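Local coordinates for protein aryl esterase (Mycobacterium smegmatis, PDB 2Q0Q) that hydrolyses aryl esters and catalyses acyl transfer to alcohols in water, probably through the serine-based mechanism of the SGNH hydrolases, at residues G15-E20 and E26-D31; A39-A44 and L204-A209; S54-N59 and A71-S76; A143-P148 and L152-G157; S187-D192 and E198-D203. One frame throughout, in Å; residues are numbered along the deposited sequence.

Contact 1: residues G15-E20 and E26-D31; sequences GWVPVE and ERFAPD
Val17 lays its CG2 methyl over the centre of the Phe28 ring, 3.7 Å from the ring centroid, a CH-pi contact only 11° off the ring normal. The branch is available because CG1 takes the position opposite the backbone N (chi1 177°), which turns CG2 the other way, beside that N. Pro18 crosses the same ring at about a right angle and brings its CD to 3.9 Å from Phe28 CZ. Branched and cyclic aliphatic residues suit this place, since both press C-H groups on an aromatic without demanding a polar partner.

Two backbone bonds hold these side chains in step. Phe28 N donates to Gly15 O at 2.8 Å, and Val17 N donates to Glu26 O at 3.1 Å. Gly15 O also receives the CA-H of Arg27, with 3.4 Å between Gly15 O and Arg27 CA. Between the two bonds, Trp16 and Arg27 form a non-hydrogen-bonded antiparallel pair, a single isolated bridge. Glycine suits position 15, where the chain leaves helix 11-14 with positive phi (109°) and its backbone lies close against Phe28.

Farther out, Arg27 NE binds Trp14 O, whereas Glu26 OE2 binds Thr128 of the second subunit. Trp16 points away from the 26-31 segment and stacks on His195, a member of the probable Ser-His-Asp triad. The bridged loop following the Gly-Asp-Ser segment thus forms part of the active-site wall expected of an SGNH hydrolase, close to a subunit interface.

Contact 2: residues A39-A44 and L204-A209; sequences AQQLGA and LGVALA
Ala209 N donates to Gly205 O at 2.9 Å, an ordinary bond within the helix whose Ala209 methyl points at the 39-44 segment. On the other side Gly43 N donates to Ala39 O, also at 2.9 Å, and Gly43, with positive phi, is the first residue to leave helical angles. No hydrogen bond joins the two segments, although a weak one from Arg213 to Gln41 O links the helices just beyond them.

The tightest approach is between two CB atoms, Gln41 CB and Ala209 CB, 3.6 Å apart. Alanine suits the place because its single methyl lets the backbones come near, with the CA atoms of Leu42 and Ala209 5.9 Å apart. Leu42 starts off to one side, but its end returns: CD2 lies 3.7 Å from Ala209 O and 4.3 Å from Ala209 CB, so that the aliphatic branch rests on the helix backbone as well as on the methyl. Gln41 bends at chi2 (-71°), which brings CD to 3.9 Å from Val206 CG2. That methyl lies beside the outer half of the Gln41 side chain, near CG and OE1 as well, and the two side chains cross at a slant. A long polar residue fits this outer border, where Val206 is exposed, while Leu42 and Ala209 are buried.

Beyond these contacts, Leu208 packs on Trp34 and Leu38 and also reaches Phe180 of strand 179-181. The arrangement is the layer of neighbouring helices that covers one face of the parallel sheet in the flavodoxin-like alpha/beta/alpha fold of SGNH hydrolases.

Contact 3: residues S54-N59 and A71-S76; sequences SARTTN and ASYLPS. With SO4 (sulfate ion), chain U.
The backbones of Thr58 and Ala71 join where the loop meets the start of helix 70-81: Ala71 N donates to Thr58 O at 2.9 Å, a weak bond bent to 125°. Next to it the small CB groups of Asn59 and Ala71 touch at 3.6 Å, while the Asn59 amide turns away and gives its OD1 to Arg102.

Arg56 carries the main side-chain contact. Its chain runs extended and then bends at chi3 (-83°), which delivers NH2 above one face of the Tyr73 ring, 3.4 Å from CD1 and offset toward the rim. The guanidinium and ring planes lie 40° apart, and Arg56 CZ is 4.7 Å from the ring centroid, an off-centre cation-pi contact. Arg56 NH1 is occupied by Gly9 O. Tyrosine suits its place because one ring face takes the guanidinium, the ring stacks on Tyr73 of the second subunit, and the hydroxyl reaches Glu51.

At the other end of the loop, Ala55 N donates to sulfate O2 at 2.9 Å, and the positive phi of Ala55 sets the turn there. The sulfate, probably from the crystallisation liquor, is also held by Asn94, Lys97 and the probable triad residues Ser11 and His195, consistent with an oxyanion hole, whereas the buried Arg56 charge is probably eased by the Tyr73 pi cloud and Gly9 O.

Contact 4: residues A143-P148 and L152-G157; sequences APMPHP and LIFEGG
The Phe154 ring is met obliquely by the end of Met145, a selenomethionine in this crystal. Methyl CE lies 3.7 Å from Phe154 CG, and SE lies 4.9 Å from the ring centroid, 57° off the normal. Closer still is the root of the ring, with Phe154 CB 3.5 Å from Met145 SE. The two side chains cross at about a right angle. Met145 reaches this far because it is extended beyond CG (chi2 161°), and its flexible, unbranched end fits beside an aromatic.

This Met-aromatic contact ties the loop before helix 148-153 to the turn that follows it. The helix opens with His147 as N-cap, its ND1 accepting from Trp149 N, and its imidazole meets Phe174 of the third subunit edge-to-face. Proline fits the next position well, since the first turn of a helix makes no use of its missing N-H. Pro148 O receives Leu152 N at 3.0 Å, the i to i+4 bond of the helix. Leu152 folds over the same oxygen, its CD1 3.4 Å from Pro148 O, while the leucine also packs on Arg166 of the third subunit.

Contact 5: residues S187-D192 and E198-D203; sequences STDGVD and EANNRD
Asn200 reaches from the first turn of helix 198-215 into the loop of Ser187, Thr188 and Asp189, just ahead of Asp192, the probable triad acid in the Asp-X-X-His segment of an SGNH hydrolase. From CB, aimed at the loop, chi1 of -72° swings CG opposite its own carbonyl carbon and over the loop backbone, 3.4 Å from Ser187 O. The amide then divides its work. OD1 accepts Asp189 N at 3.1 Å, a bond that lies in the carbonyl plane and uses a lone pair; the same oxygen also takes Thr197 N, so two backbone donors from either side of the triad segment share one atom. ND2 donates weakly to Asp189 OD2 at 3.4 Å, with the amide and carboxylate planes 45° apart. Asparagine suits this buried position because one short, flat group offers both an acceptor and a donor.

Asp189 has a second, shorter bond. Its other oxygen is held from within the loop by the exposed Ser187: Ser187 OG donates to Asp189 OD1 at 2.8 Å, on the syn side and 28° out of the carboxylate plane.

Contacts 1, 3 and 5 border the probable catalytic site. Trp16 of contact 1 touches Ser54 of contact 3, CE3 to OG 3.5 Å, while contact 3 holds the sulfate and contact 5 carries Asp192. Contacts 1 and 5 are the closest pair, with centres about 11 Å apart: Phe28 packs on Glu198 and Asn201, and Pro18 CB is 3.7 Å from Asp192 CG. Contact 4 borders contact 5, with Met145 CG 3.3 Å from Asp192 O. Contact 2 continues along helix 198-215 from contact 5, Gln41 lying against Arg202, and its centre is about 31 Å from that of contact 4. Contacts 1 and 3 both meet the second subunit, whereas contact 4 meets the third.

Contact 1: residues G15-E20 and E26-D31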
# COMPACT_ATOMS: atom_id res chain seq x y z
N GLY G 15 -1.45 -7.84 33.87
CA GLY G 15 -1.53 -7.60 35.30
C GLY G 15 -1.25 -6.15 35.64
O GLY G 15 -0.45 -5.88 36.51
N TRP G 16 -1.93 -5.23 34.97
CA TRP G 16 -1.74 -3.79 35.19
C TRP G 16 -2.30 -3.42 36.56
O TRP G 16 -3.48 -3.62 36.84
CB TRP G 16 -2.47 -3.01 34.09
CG TRP G 16 -2.51 -1.53 34.22
CD1 TRP G 16 -3.18 -0.78 35.16
CD2 TRP G 16 -1.92 -0.59 33.32
NE1 TRP G 16 -3.02 0.56 34.91
CE2 TRP G 16 -2.26 0.71 33.79
CE3 TRP G 16 -1.13 -0.72 32.17
CZ2 TRP G 16 -1.84 1.86 33.14
CZ3 TRP G 16 -0.70 0.42 31.54
CH2 TRP G 16 -1.06 1.70 32.03
N VAL G 17 -1.45 -2.84 37.41
CA VAL G 17 -1.93 -2.33 38.71
C VAL G 17 -2.63 -0.99 38.56
O VAL G 17 -2.01 -0.00 38.19
CB VAL G 17 -0.78 -2.21 39.71
CG1 VAL G 17 -1.26 -1.62 41.03
CG2 VAL G 17 -0.17 -3.59 39.94
N PRO G 18 -3.93 -0.95 38.90
CA PRO G 18 -4.66 0.31 38.77
C PRO G 18 -4.09 1.38 39.70
O PRO G 18 -3.81 1.10 40.86
CB PRO G 18 -6.11 -0.05 39.15
CG PRO G 18 -6.04 -1.38 39.80
CD PRO G 18 -4.77 -2.05 39.43
N VAL G 19 -3.94 2.60 39.20
CA VAL G 19 -3.42 3.70 40.00
C VAL G 19 -4.34 4.89 39.84
O VAL G 19 -4.95 5.04 38.79
CB VAL G 19 -1.94 4.05 39.61
CG1 VAL G 19 -0.98 2.97 40.09
CG2 VAL G 19 -1.76 4.23 38.09
N GLU G 20 -4.46 5.73 40.88
CA GLU G 20 -5.28 6.95 40.80
C GLU G 20 -4.88 7.91 39.69
O GLU G 20 -5.76 8.54 39.06
CB GLU G 20 -5.25 7.70 42.14
CG GLU G 20 -6.08 7.07 43.20
CD GLU G 20 -7.56 7.44 43.10
OE1 GLU G 20 -7.95 8.19 42.18
OE2 GLU G 20 -8.33 7.01 43.96
N GLU G 26 2.97 -0.57 37.36
CA GLU G 26 3.79 -1.77 37.42
C GLU G 26 2.89 -2.99 37.29
O GLU G 26 1.66 -2.88 37.18
CB GLU G 26 4.63 -1.81 38.71
CG GLU G 26 5.66 -0.69 38.83
CD GLU G 26 5.09 0.63 39.40
OE1 GLU G 26 4.26 0.59 40.34
OE2 GLU G 26 5.52 1.71 38.93
N ARG G 27 3.54 -4.16 37.23
CA ARG G 27 2.87 -5.42 37.07
C ARG G 27 2.52 -6.02 38.42
O ARG G 27 3.33 -6.02 39.34
CB ARG G 27 3.78 -6.38 36.33
CG ARG G 27 3.09 -7.50 35.67
CD ARG G 27 4.04 -8.22 34.72
NE ARG G 27 3.37 -9.32 34.04
CZ ARG G 27 3.94 -10.13 33.15
NH1 ARG G 27 5.22 -10.00 32.79
NH2 ARG G 27 3.20 -11.11 32.62
N PHE G 28 1.32 -6.56 38.53
CA PHE G 28 0.95 -7.37 39.69
C PHE G 28 1.98 -8.50 39.85
O PHE G 28 2.46 -9.05 38.85
CB PHE G 28 -0.45 -7.97 39.52
CG PHE G 28 -1.59 -7.08 40.01
CD1 PHE G 28 -1.66 -6.66 41.34
CD2 PHE G 28 -2.59 -6.68 39.15
CE1 PHE G 28 -2.70 -5.85 41.79
CE2 PHE G 28 -3.65 -5.88 39.59
CZ PHE G 28 -3.69 -5.45 40.91
N ALA G 29 2.31 -8.86 41.09
CA ALA G 29 3.25 -9.96 41.37
C ALA G 29 2.85 -11.27 40.68
O ALA G 29 1.66 -11.54 40.49
CB ALA G 29 3.36 -10.18 42.87
N PRO G 30 3.83 -12.11 40.34
CA PRO G 30 3.50 -13.36 39.63
C PRO G 30 2.44 -14.25 40.31
O PRO G 30 1.69 -14.94 39.62
CB PRO G 30 4.86 -14.08 39.51
CG PRO G 30 5.80 -13.32 40.38
CD PRO G 30 5.27 -11.95 40.56
N ASP G 31 2.37 -14.20 41.64
CA ASP G 31 1.41 -14.99 42.41
C ASP G 31 0.08 -14.26 42.63
O ASP G 31 -0.86 -14.83 43.20
CB ASP G 31 2.01 -15.37 43.77
CG ASP G 31 2.94 -14.29 44.32
OD1 ASP G 31 2.45 -13.37 44.99
OD2 ASP G 31 4.16 -14.37 44.06

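Contact 2: residues A39-A44 and L204-A209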
# COMPACT_ATOMS: atom_id res chain seq x y z
N ALA G 39 -2.13 -20.71 37.58
CA ALA G 39 -1.03 -21.68 37.60
C ALA G 39 -0.95 -22.43 38.93
O ALA G 39 -0.77 -23.66 38.95
CB ALA G 39 0.29 -20.98 37.27
N GLN G 40 -1.07 -21.66 40.03
CA GLN G 40 -1.12 -22.19 41.42
C GLN G 40 -2.23 -23.21 41.56
O GLN G 40 -2.03 -24.32 42.07
CB GLN G 40 -1.45 -21.09 42.45
CG GLN G 40 -0.38 -20.07 42.77
CD GLN G 40 -0.95 -18.90 43.60
OE1 GLN G 40 -1.77 -19.11 44.51
NE2 GLN G 40 -0.55 -17.68 43.26
N GLN G 41 -3.42 -22.79 41.14
CA GLN G 41 -4.62 -23.58 41.33
C GLN G 41 -4.57 -24.86 40.51
O GLN G 41 -5.03 -25.90 40.97
CB GLN G 41 -5.86 -22.75 40.97
CG GLN G 41 -6.15 -21.62 41.96
CD GLN G 41 -6.64 -22.12 43.29
OE1 GLN G 41 -7.64 -22.82 43.38
NE2 GLN G 41 -5.94 -21.73 44.35
N LEU G 42 -4.01 -24.79 39.31
CA LEU G 42 -3.94 -25.95 38.43
C LEU G 42 -2.86 -26.94 38.87
O LEU G 42 -3.05 -28.15 38.81
CB LEU G 42 -3.69 -25.50 37.00
CG LEU G 42 -4.88 -24.89 36.27
CD1 LEU G 42 -4.44 -24.28 34.93
CD2 LEU G 42 -5.99 -25.94 36.09
N GLY G 43 -1.72 -26.41 39.29
CA GLY G 43 -0.63 -27.24 39.79
C GLY G 43 0.25 -27.78 38.69
O GLY G 43 0.14 -27.39 37.53
N ALA G 44 1.14 -28.70 39.08
CA ALA G 44 2.24 -29.12 38.24
C ALA G 44 1.86 -30.00 37.03
O ALA G 44 2.70 -30.23 36.15
CB ALA G 44 3.30 -29.82 39.10
N LEU G 204 -10.94 -14.50 39.45
CA LEU G 204 -10.90 -14.87 38.03
C LEU G 204 -10.01 -16.10 37.81
O LEU G 204 -10.36 -17.01 37.05
CB LEU G 204 -10.39 -13.71 37.16
CG LEU G 204 -10.55 -13.96 35.65
CD1 LEU G 204 -12.02 -14.18 35.29
CD2 LEU G 204 -9.97 -12.85 34.84
N GLY G 205 -8.87 -16.11 38.48
CA GLY G 205 -7.95 -17.28 38.45
C GLY G 205 -8.54 -18.60 38.94
O GLY G 205 -8.31 -19.67 38.34
N VAL G 206 -9.29 -18.52 40.04
CA VAL G 206 -9.95 -19.69 40.64
C VAL G 206 -11.13 -20.24 39.79
O VAL G 206 -11.40 -21.48 39.75
CB VAL G 206 -10.44 -19.36 42.05
CG1 VAL G 206 -11.49 -20.35 42.51
CG2 VAL G 206 -9.27 -19.31 43.03
N ALA G 207 -11.77 -19.30 39.07
CA ALA G 207 -12.87 -19.69 38.21
C ALA G 207 -12.33 -20.32 36.95
O ALA G 207 -12.87 -21.33 36.50
CB ALA G 207 -13.67 -18.49 37.86
N LEU G 208 -11.31 -19.69 36.37
CA LEU G 208 -10.70 -20.21 35.14
C LEU G 208 -9.98 -21.55 35.36
O LEU G 208 -9.88 -22.36 34.43
CB LEU G 208 -9.76 -19.18 34.50
CG LEU G 208 -10.44 -17.99 33.80
CD1 LEU G 208 -9.43 -16.88 33.43
CD2 LEU G 208 -11.25 -18.43 32.56
N ALA G 209 -9.41 -21.74 36.56
CA ALA G 209 -8.78 -23.02 36.89
C ALA G 209 -9.83 -24.13 36.73
O ALA G 209 -9.57 -25.16 36.11
CB ALA G 209 -8.23 -22.99 38.30

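Contact 3: residues S54-N59 and A71-S76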
# COMPACT_ATOMS: atom_id res chain seq x y z
N SER G 54 -0.55 -4.88 27.45
CA SER G 54 -1.40 -3.72 27.74
C SER G 54 -1.76 -2.95 26.47
O SER G 54 -0.94 -2.80 25.57
CB SER G 54 -0.73 -2.78 28.74
OG SER G 54 -0.54 -3.43 29.97
N ALA G 55 -3.01 -2.50 26.43
CA ALA G 55 -3.63 -1.77 25.30
C ALA G 55 -3.95 -2.61 24.06
O ALA G 55 -4.45 -2.08 23.07
CB ALA G 55 -2.81 -0.53 24.94
N ARG G 56 -3.70 -3.91 24.11
CA ARG G 56 -3.97 -4.77 22.97
C ARG G 56 -5.46 -4.80 22.62
O ARG G 56 -6.33 -4.89 23.51
CB ARG G 56 -3.51 -6.21 23.26
CG ARG G 56 -3.81 -7.19 22.14
CD ARG G 56 -3.16 -8.51 22.42
NE ARG G 56 -1.76 -8.53 22.02
CZ ARG G 56 -0.86 -9.37 22.50
NH1 ARG G 56 -1.17 -10.22 23.47
NH2 ARG G 56 0.37 -9.33 22.01
N THR G 57 -5.72 -4.74 21.33
CA THR G 57 -7.07 -4.94 20.79
C THR G 57 -7.19 -6.32 20.14
O THR G 57 -6.20 -7.04 19.96
CB THR G 57 -7.36 -3.92 19.69
OG1 THR G 57 -6.57 -4.25 18.55
CG2 THR G 57 -7.01 -2.50 20.13
N THR G 58 -8.42 -6.66 19.74
CA THR G 58 -8.65 -7.95 19.07
C THR G 58 -7.87 -7.99 17.77
O THR G 58 -6.98 -8.84 17.60
CB THR G 58 -10.16 -8.22 18.79
OG1 THR G 58 -10.72 -7.15 18.02
CG2 THR G 58 -10.92 -8.44 20.09
N ASN G 59 -8.18 -7.07 16.86
CA ASN G 59 -7.60 -7.07 15.51
C ASN G 59 -7.59 -5.70 14.83
O ASN G 59 -7.68 -5.61 13.59
CB ASN G 59 -8.34 -8.08 14.64
CG ASN G 59 -9.67 -7.55 14.11
OD1 ASN G 59 -10.35 -6.76 14.77
ND2 ASN G 59 -10.05 -8.00 12.90
N ALA G 71 -4.47 -9.80 16.56
CA ALA G 71 -4.46 -10.76 15.44
C ALA G 71 -3.18 -10.71 14.62
O ALA G 71 -2.89 -11.64 13.88
CB ALA G 71 -5.64 -10.51 14.52
N SER G 72 -2.43 -9.62 14.77
CA SER G 72 -1.15 -9.52 14.04
C SER G 72 -0.13 -10.44 14.68
O SER G 72 0.79 -10.92 14.00
CB SER G 72 -0.60 -8.08 14.05
OG SER G 72 -1.39 -7.21 13.26
N TYR G 73 -0.28 -10.65 15.97
CA TYR G 73 0.71 -11.33 16.79
C TYR G 73 0.34 -12.80 17.04
O TYR G 73 1.21 -13.66 17.12
CB TYR G 73 0.79 -10.56 18.10
CG TYR G 73 1.84 -10.92 19.11
CD1 TYR G 73 1.60 -11.88 20.08
CD2 TYR G 73 3.03 -10.21 19.20
CE1 TYR G 73 2.54 -12.18 21.06
CE2 TYR G 73 3.99 -10.50 20.17
CZ TYR G 73 3.73 -11.48 21.11
OH TYR G 73 4.65 -11.76 22.11
N LEU G 74 -0.95 -13.09 17.16
CA LEU G 74 -1.34 -14.39 17.69
C LEU G 74 -0.83 -15.60 16.88
O LEU G 74 -0.33 -16.54 17.46
CB LEU G 74 -2.86 -14.49 17.89
CG LEU G 74 -3.38 -15.81 18.46
CD1 LEU G 74 -2.75 -16.11 19.81
CD2 LEU G 74 -4.91 -15.77 18.58
N PRO G 75 -0.95 -15.58 15.54
CA PRO G 75 -0.47 -16.76 14.78
C PRO G 75 1.00 -17.07 15.03
O PRO G 75 1.38 -18.23 15.15
CB PRO G 75 -0.71 -16.35 13.33
CG PRO G 75 -1.84 -15.32 13.43
CD PRO G 75 -1.50 -14.55 14.64
N SER G 76 1.82 -16.03 15.09
CA SER G 76 3.24 -16.20 15.43
C SER G 76 3.42 -16.74 16.84
O SER G 76 4.26 -17.61 17.10
CB SER G 76 3.98 -14.87 15.30
OG SER G 76 4.04 -14.46 13.95
S SO4 U . -5.39 -0.83 28.56
O1 SO4 U . -6.85 -0.54 28.80
O2 SO4 U . -5.22 -2.26 28.22
O3 SO4 U . -4.92 0.18 27.59
O4 SO4 U . -4.68 -0.63 29.83

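Contact 4: residues A143-P148 and L152-G157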
# COMPACT_ATOMS: atom_id res chain seq x y z
N ALA G 143 -16.10 0.28 34.50
CA ALA G 143 -16.79 1.07 35.52
C ALA G 143 -16.43 2.55 35.34
O ALA G 143 -15.58 2.88 34.50
CB ALA G 143 -16.35 0.58 36.90
N PRO G 144 -17.11 3.45 36.08
CA PRO G 144 -16.71 4.86 36.06
C PRO G 144 -15.23 5.09 36.37
O PRO G 144 -14.63 4.39 37.19
CB PRO G 144 -17.63 5.49 37.12
CG PRO G 144 -18.87 4.63 37.07
CD PRO G 144 -18.32 3.23 36.87
N MSE G 145 -14.67 6.10 35.70
CA MSE G 145 -13.24 6.34 35.71
C MSE G 145 -13.01 7.72 36.25
O MSE G 145 -13.55 8.69 35.71
CB MSE G 145 -12.68 6.21 34.29
CG MSE G 145 -13.02 4.89 33.67
SE MSE G 145 -12.86 4.88 31.75
CE MSE G 145 -13.55 3.17 31.48
N PRO G 146 -12.24 7.84 37.34
CA PRO G 146 -11.95 9.18 37.86
C PRO G 146 -10.92 10.00 37.04
O PRO G 146 -11.00 11.23 37.07
CB PRO G 146 -11.48 8.91 39.29
CG PRO G 146 -10.92 7.56 39.25
CD PRO G 146 -11.64 6.79 38.18
N HIS G 147 -9.98 9.36 36.35
CA HIS G 147 -9.00 10.12 35.56
C HIS G 147 -9.62 10.67 34.27
O HIS G 147 -10.16 9.88 33.48
CB HIS G 147 -7.77 9.28 35.18
CG HIS G 147 -6.57 10.11 34.90
ND1 HIS G 147 -6.45 10.91 33.78
CD2 HIS G 147 -5.46 10.35 35.64
CE1 HIS G 147 -5.32 11.58 33.84
NE2 HIS G 147 -4.70 11.26 34.95
N PRO G 148 -9.53 12.01 34.04
CA PRO G 148 -10.15 12.59 32.83
C PRO G 148 -9.67 12.03 31.51
O PRO G 148 -10.44 12.01 30.55
CB PRO G 148 -9.82 14.08 32.95
CG PRO G 148 -8.60 14.15 33.85
CD PRO G 148 -8.86 13.04 34.85
N LEU G 152 -11.98 10.12 28.78
CA LEU G 152 -12.04 10.57 27.39
C LEU G 152 -11.87 9.41 26.43
O LEU G 152 -12.71 9.22 25.53
CB LEU G 152 -10.97 11.63 27.08
CG LEU G 152 -11.38 13.06 27.46
CD1 LEU G 152 -10.18 13.96 27.73
CD2 LEU G 152 -12.31 13.67 26.39
N ILE G 153 -10.79 8.65 26.59
CA ILE G 153 -10.50 7.59 25.59
C ILE G 153 -11.53 6.46 25.64
O ILE G 153 -11.76 5.76 24.64
CB ILE G 153 -9.06 7.01 25.70
CG1 ILE G 153 -8.84 6.24 26.99
CG2 ILE G 153 -8.01 8.12 25.56
CD1 ILE G 153 -7.53 5.50 27.06
N PHE G 154 -12.15 6.27 26.80
CA PHE G 154 -13.16 5.22 26.94
C PHE G 154 -14.62 5.71 26.87
O PHE G 154 -15.52 4.97 27.18
CB PHE G 154 -12.94 4.46 28.26
CG PHE G 154 -11.93 3.36 28.17
CD1 PHE G 154 -10.68 3.45 28.77
CD2 PHE G 154 -12.24 2.21 27.46
CE1 PHE G 154 -9.74 2.39 28.66
CE2 PHE G 154 -11.32 1.17 27.34
CZ PHE G 154 -10.08 1.26 27.95
N GLU G 155 -14.83 6.94 26.42
CA GLU G 155 -16.18 7.49 26.31
C GLU G 155 -17.05 6.55 25.47
O GLU G 155 -16.71 6.19 24.34
CB GLU G 155 -16.11 8.89 25.70
CG GLU G 155 -17.45 9.60 25.53
CD GLU G 155 -17.30 11.10 25.25
OE1 GLU G 155 -16.37 11.76 25.80
OE2 GLU G 155 -18.13 11.64 24.48
N GLY G 156 -18.17 6.09 26.04
CA GLY G 156 -19.04 5.13 25.36
C GLY G 156 -18.63 3.67 25.53
O GLY G 156 -19.35 2.77 25.09
N GLY G 157 -17.48 3.44 26.15
CA GLY G 157 -16.91 2.10 26.25
C GLY G 157 -17.63 1.20 27.24
O GLY G 157 -17.83 0.03 26.97

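Contact 5: residues S187-D192 and E198-D203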
# COMPACT_ATOMS: atom_id res chain seq x y z
N SER G 187 -16.54 -8.06 39.04
CA SER G 187 -16.78 -6.76 38.42
C SER G 187 -15.46 -6.05 38.37
O SER G 187 -14.53 -6.42 39.08
CB SER G 187 -17.81 -5.93 39.19
OG SER G 187 -17.63 -6.04 40.57
N THR G 188 -15.36 -5.04 37.51
CA THR G 188 -14.12 -4.27 37.38
C THR G 188 -14.01 -3.32 38.57
O THR G 188 -14.71 -2.29 38.63
CB THR G 188 -14.10 -3.51 36.04
OG1 THR G 188 -14.09 -4.45 34.96
CG2 THR G 188 -12.86 -2.61 35.96
N ASP G 189 -13.16 -3.67 39.53
CA ASP G 189 -13.14 -2.97 40.82
C ASP G 189 -11.90 -2.07 41.06
O ASP G 189 -11.77 -1.40 42.11
CB ASP G 189 -13.29 -4.00 41.95
CG ASP G 189 -14.72 -4.66 42.00
OD1 ASP G 189 -15.66 -4.13 41.34
OD2 ASP G 189 -14.92 -5.69 42.74
N GLY G 190 -11.00 -2.01 40.08
CA GLY G 190 -9.80 -1.21 40.23
C GLY G 190 -10.19 0.25 40.33
O GLY G 190 -11.18 0.67 39.73
N VAL G 191 -9.40 1.03 41.05
CA VAL G 191 -9.70 2.45 41.30
C VAL G 191 -9.78 3.29 40.01
O VAL G 191 -10.40 4.35 39.98
CB VAL G 191 -8.64 3.05 42.28
CG1 VAL G 191 -7.30 3.26 41.59
CG2 VAL G 191 -9.13 4.31 42.91
N ASP G 192 -9.16 2.80 38.93
CA ASP G 192 -9.21 3.54 37.68
C ASP G 192 -10.44 3.24 36.83
O ASP G 192 -10.66 3.91 35.81
CB ASP G 192 -7.93 3.33 36.90
CG ASP G 192 -7.73 1.87 36.46
OD1 ASP G 192 -8.63 1.02 36.69
OD2 ASP G 192 -6.65 1.61 35.90
N GLU G 198 -6.60 -6.86 43.43
CA GLU G 198 -6.02 -8.16 43.78
C GLU G 198 -7.08 -9.25 43.91
O GLU G 198 -6.85 -10.39 43.47
CB GLU G 198 -5.26 -8.07 45.09
CG GLU G 198 -4.01 -7.20 45.02
CD GLU G 198 -3.32 -7.08 46.38
OE1 GLU G 198 -3.99 -6.69 47.39
OE2 GLU G 198 -2.11 -7.37 46.39
N ALA G 199 -8.22 -8.89 44.52
CA ALA G 199 -9.37 -9.81 44.73
C ALA G 199 -10.10 -10.21 43.43
O ALA G 199 -10.52 -11.39 43.28
CB ALA G 199 -10.37 -9.23 45.72
N ASN G 200 -10.20 -9.24 42.50
CA ASN G 200 -10.57 -9.52 41.08
C ASN G 200 -9.69 -10.58 40.44
O ASN G 200 -10.20 -11.50 39.78
CB ASN G 200 -10.43 -8.27 40.20
CG ASN G 200 -11.46 -7.23 40.42
OD1 ASN G 200 -11.31 -6.09 39.95
ND2 ASN G 200 -12.54 -7.59 41.12
N ASN G 201 -8.36 -10.43 40.60
CA ASN G 201 -7.40 -11.35 39.99
C ASN G 201 -7.55 -12.75 40.57
O ASN G 201 -7.62 -13.76 39.86
CB ASN G 201 -5.97 -10.87 40.20
CG ASN G 201 -5.54 -9.88 39.16
OD1 ASN G 201 -5.29 -10.25 38.02
ND2 ASN G 201 -5.48 -8.59 39.55
N ARG G 202 -7.63 -12.81 41.89
CA ARG G 202 -7.78 -14.09 42.56
C ARG G 202 -9.06 -14.84 42.15
O ARG G 202 -9.01 -16.04 41.86
CB ARG G 202 -7.74 -13.86 44.07
CG ARG G 202 -7.94 -15.08 44.94
CD ARG G 202 -6.68 -15.82 45.02
NE ARG G 202 -6.85 -17.08 45.73
CZ ARG G 202 -5.86 -17.94 45.94
NH1 ARG G 202 -4.63 -17.67 45.50
NH2 ARG G 202 -6.09 -19.06 46.60
N ASP G 203 -10.20 -14.16 42.15
CA ASP G 203 -11.44 -14.83 41.80
C ASP G 203 -11.48 -15.32 40.35
O ASP G 203 -12.03 -16.39 40.07
CB ASP G 203 -12.65 -13.90 42.03
CG ASP G 203 -12.89 -13.59 43.51
OD1 ASP G 203 -12.55 -14.41 44.39
OD2 ASP G 203 -13.47 -12.51 43.78